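Local structure of 11S globulin (Wrightia tinctoria, 5WXU) at residues 66-71 / 80-85. The protein probably serves as a hexameric seed storage protein and also binds the plant hormone auxin (indole-3-acetic acid). Sequence-based numbering, arbitrary orientation.
Sequences EIWDPT and IDATRH. With PO4 (phosphate ion), chain N.
Glu66 and Arg84 form a hydrogen-bonded antiparallel pair between strands 63-67 and 80-87 in a sheet of the N-terminal cupin domain. Their backbones exchange two nearly straight bonds, Glu66 N to Arg84 O (2.8 Å) and Arg84 N to Glu66 O (2.7 Å). On the same face the side chains form a salt bridge: the arginine chain bends at chi3 (63°), bringing its guanidinium alongside to grip Glu66 OE1 side-on, with Arg84 NH2 at 2.7 Å and Arg84 NE at 2.8 Å, from one carboxylate face. Arg84 NH1 turns to Tyr357 OH and Gly383 O, in the second cupin half. A leucine in its place would probably leave the Glu66 carboxylate without its two-nitrogen grip and break the polar link to Tyr357 and Gly383.

Ile67 faces Thr83 across a non-hydrogen-bonded pair, on the opposite face. Trp68 N reaches Ala82 O at 3.0 Å, the last direct backbone bond between the segments. The indole turns its CE3-CZ3 edge to the 82-84 backbone, CE3 meeting Ala82 CB at 3.8 Å, and its CH2 comes over one face of the Arg84 guanidinium; NE1 bonds to Leu52 O. Beyond this the segments part and water bridges them: one water sits between Trp68 O, Asp81 OD1 and Ala82 N, accepting from the last. Pro70 CB sits 3.1 Å from Asp81 OD1, and a second water spans Pro70 O and Ile80 O.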
ATOM      1  N   GLU B  66     -28.683 -27.951  -3.052  1.00 20.19           N
ATOM      2  CA  GLU B  66     -29.530 -27.387  -4.095  1.00 21.71           C
ATOM      3  C   GLU B  66     -28.746 -26.349  -4.819  1.00 20.09           C
ATOM      4  O   GLU B  66     -28.133 -25.468  -4.149  1.00 24.34           O
ATOM      5  CB  GLU B  66     -30.786 -26.745  -3.501  1.00 23.81           C
ATOM      6  CG  GLU B  66     -31.577 -27.691  -2.606  1.00 27.18           C
ATOM      7  CD  GLU B  66     -32.900 -27.019  -2.176  1.00 28.02           C
ATOM      8  OE1 GLU B  66     -32.918 -26.255  -1.213  1.00 31.56           O
ATOM      9  OE2 GLU B  66     -33.919 -27.251  -2.816  1.00 37.69           O
ATOM     10  N   ILE B  67     -28.739 -26.446  -6.140  1.00 21.67           N
ATOM     11  CA  ILE B  67     -27.940 -25.599  -7.014  1.00 22.55           C
ATOM     12  C   ILE B  67     -28.804 -24.723  -7.870  1.00 24.04           C
ATOM     13  O   ILE B  67     -29.733 -25.217  -8.545  1.00 23.50           O
ATOM     14  CB  ILE B  67     -27.010 -26.452  -7.870  1.00 24.16           C
ATOM     15  CG1 ILE B  67     -26.153 -27.309  -6.971  1.00 27.67           C
ATOM     16  CG2 ILE B  67     -26.201 -25.572  -8.820  1.00 26.82           C
ATOM     17  CD1 ILE B  67     -25.411 -28.357  -7.767  1.00 32.00           C
ATOM     18  N   TRP B  68     -28.516 -23.402  -7.892  1.00 22.62           N
ATOM     19  CA  TRP B  68     -29.203 -22.490  -8.826  1.00 22.94           C
ATOM     20  C   TRP B  68     -28.573 -22.694 -10.164  1.00 23.17           C
ATOM     21  O   TRP B  68     -27.355 -23.019 -10.281  1.00 22.25           O
ATOM     22  CB  TRP B  68     -29.089 -21.015  -8.406  1.00 21.22           C
ATOM     23  CG  TRP B  68     -30.084 -20.557  -7.341  1.00 20.90           C
ATOM     24  CD1 TRP B  68     -31.149 -19.844  -7.612  1.00 22.27           C
ATOM     25  CD2 TRP B  68     -30.123 -20.836  -5.910  1.00 20.41           C
ATOM     26  NE1 TRP B  68     -31.873 -19.618  -6.491  1.00 23.53           N
ATOM     27  CE2 TRP B  68     -31.269 -20.202  -5.415  1.00 21.61           C
ATOM     28  CE3 TRP B  68     -29.280 -21.522  -4.995  1.00 21.01           C
ATOM     29  CZ2 TRP B  68     -31.639 -20.239  -4.076  1.00 20.43           C
ATOM     30  CZ3 TRP B  68     -29.632 -21.525  -3.651  1.00 23.35           C
ATOM     31  CH2 TRP B  68     -30.801 -20.882  -3.197  1.00 21.73           C
ATOM     32  N   ASP B  69     -29.380 -22.530 -11.212  1.00 25.09           N
ATOM     33  CA  ASP B  69     -28.896 -22.795 -12.567  1.00 24.52           C
ATOM     34  C   ASP B  69     -27.740 -21.816 -12.910  1.00 24.47           C
ATOM     35  O   ASP B  69     -27.973 -20.640 -13.087  1.00 25.06           O
ATOM     36  CB  ASP B  69     -30.017 -22.567 -13.569  1.00 26.67           C
ATOM     37  CG  ASP B  69     -29.679 -23.015 -14.961  1.00 26.75           C
ATOM     38  OD1 ASP B  69     -28.477 -23.191 -15.341  1.00 31.78           O
ATOM     39  OD2 ASP B  69     -30.632 -23.127 -15.728  1.00 37.01           O
ATOM     40  N   PRO B  70     -26.510 -22.342 -13.118  1.00 27.73           N
ATOM     41  CA  PRO B  70     -25.318 -21.515 -13.376  1.00 28.85           C
ATOM     42  C   PRO B  70     -25.326 -20.863 -14.720  1.00 29.03           C
ATOM     43  O   PRO B  70     -24.619 -19.859 -14.899  1.00 33.31           O
ATOM     44  CB  PRO B  70     -24.139 -22.488 -13.250  1.00 29.27           C
ATOM     45  CG  PRO B  70     -24.696 -23.810 -13.378  1.00 30.13           C
ATOM     46  CD  PRO B  70     -26.179 -23.778 -13.144  1.00 30.26           C
ATOM     47  N   THR B  71     -26.227 -21.336 -15.578  1.00 27.57           N
ATOM     48  CA  THR B  71     -26.452 -20.786 -16.918  1.00 26.74           C
ATOM     49  C   THR B  71     -27.563 -19.780 -17.035  1.00 27.06           C
ATOM     50  O   THR B  71     -27.780 -19.205 -18.152  1.00 25.06           O
ATOM     51  CB  THR B  71     -26.716 -21.905 -17.956  1.00 31.81           C
ATOM     52  OG1 THR B  71     -28.036 -22.437 -17.801  1.00 34.46           O
ATOM     53  CG2 THR B  71     -25.651 -23.023 -17.798  1.00 32.26           C
ATOM     54  N   ILE B  80     -21.484 -15.430 -10.745  1.00 15.39           N
ATOM     55  CA  ILE B  80     -21.560 -16.183  -9.497  1.00 18.10           C
ATOM     56  C   ILE B  80     -22.183 -17.545  -9.671  1.00 18.75           C
ATOM     57  O   ILE B  80     -22.932 -17.747 -10.655  1.00 20.62           O
ATOM     58  CB  ILE B  80     -22.296 -15.399  -8.361  1.00 18.83           C
ATOM     59  CG1 ILE B  80     -23.737 -15.076  -8.692  1.00 20.35           C
ATOM     60  CG2 ILE B  80     -21.552 -14.144  -7.874  1.00 18.93           C
ATOM     61  CD1 ILE B  80     -24.640 -16.041  -7.905  1.00 20.95           C
ATOM     62  N   ASP B  81     -21.878 -18.434  -8.726  1.00 18.09           N
ATOM     63  CA  ASP B  81     -22.700 -19.639  -8.459  1.00 21.56           C
ATOM     64  C   ASP B  81     -23.332 -19.503  -7.107  1.00 20.20           C
ATOM     65  O   ASP B  81     -22.767 -18.883  -6.180  1.00 20.19           O
ATOM     66  CB  ASP B  81     -21.905 -20.919  -8.559  1.00 25.64           C
ATOM     67  CG  ASP B  81     -21.835 -21.405  -9.999  1.00 36.06           C
ATOM     68  OD1 ASP B  81     -22.797 -21.169 -10.784  1.00 46.55           O
ATOM     69  OD2 ASP B  81     -20.818 -21.964 -10.378  1.00 40.32           O
ATOM     70  N   ALA B  82     -24.528 -20.091  -6.962  1.00 19.43           N
ATOM     71  CA  ALA B  82     -25.219 -20.122  -5.715  1.00 18.35           C
ATOM     72  C   ALA B  82     -25.684 -21.556  -5.394  1.00 20.87           C
ATOM     73  O   ALA B  82     -26.193 -22.296  -6.268  1.00 20.81           O
ATOM     74  CB  ALA B  82     -26.385 -19.156  -5.747  1.00 18.35           C
ATOM     75  N   THR B  83     -25.391 -21.969  -4.180  1.00 21.18           N
ATOM     76  CA  THR B  83     -25.739 -23.288  -3.653  1.00 20.98           C
ATOM     77  C   THR B  83     -26.324 -23.201  -2.274  1.00 19.42           C
ATOM     78  O   THR B  83     -25.879 -22.417  -1.438  1.00 19.75           O
ATOM     79  CB  THR B  83     -24.512 -24.182  -3.548  1.00 24.53           C
ATOM     80  OG1 THR B  83     -23.775 -24.115  -4.761  1.00 23.56           O
ATOM     81  CG2 THR B  83     -24.893 -25.674  -3.312  1.00 25.46           C
ATOM     82  N   ARG B  84     -27.331 -24.049  -2.005  1.00 21.16           N
ATOM     83  CA  ARG B  84     -27.926 -24.151  -0.639  1.00 18.43           C
ATOM     84  C   ARG B  84     -27.620 -25.541  -0.122  1.00 20.69           C
ATOM     85  O   ARG B  84     -28.198 -26.541  -0.624  1.00 21.60           O
ATOM     86  CB  ARG B  84     -29.425 -23.833  -0.615  1.00 19.47           C
ATOM     87  CG  ARG B  84     -30.051 -23.909   0.746  1.00 22.01           C
ATOM     88  CD  ARG B  84     -31.397 -23.186   0.799  1.00 26.56           C
ATOM     89  NE  ARG B  84     -32.394 -23.781  -0.079  1.00 26.86           N
ATOM     90  CZ  ARG B  84     -33.400 -23.168  -0.719  1.00 30.87           C
ATOM     91  NH1 ARG B  84     -33.591 -21.821  -0.722  1.00 30.35           N
ATOM     92  NH2 ARG B  84     -34.278 -23.947  -1.418  1.00 31.92           N
ATOM     93  N   HIS B  85     -26.734 -25.633   0.863  1.00 17.98           N
ATOM     94  CA  HIS B  85     -26.484 -26.947   1.445  1.00 19.40           C
ATOM     95  C   HIS B  85     -27.325 -27.122   2.680  1.00 21.04           C
ATOM     96  O   HIS B  85     -27.468 -26.216   3.463  1.00 21.11           O
ATOM     97  CB  HIS B  85     -25.020 -27.139   1.813  1.00 20.82           C
ATOM     98  CG  HIS B  85     -24.076 -27.114   0.672  1.00 20.36           C
ATOM     99  ND1 HIS B  85     -23.990 -28.111  -0.298  1.00 19.52           N
ATOM    100  CD2 HIS B  85     -23.115 -26.189   0.341  1.00 23.71           C
ATOM    101  CE1 HIS B  85     -23.020 -27.807  -1.151  1.00 27.16           C
ATOM    102  NE2 HIS B  85     -22.477 -26.640  -0.788  1.00 23.21           N
TER
HETATM  103  P   PO4 N 501     -18.382 -26.229  -1.671  1.00 44.29           P
HETATM  104  O1  PO4 N 501     -17.312 -27.221  -2.355  1.00 26.75           O
HETATM  105  O2  PO4 N 501     -18.290 -25.855  -0.201  1.00 45.13           O
HETATM  106  O3  PO4 N 501     -18.091 -24.819  -2.202  1.00 48.11           O
HETATM  107  O4  PO4 N 501     -19.830 -26.366  -2.146  1.00 35.10           O
HETATM  108  O   HOH W   1     -25.029 -21.863  -9.372  1.00 22.14           O
HETATM  109  O   HOH W   2     -22.474 -18.986 -13.444  1.00 37.69           O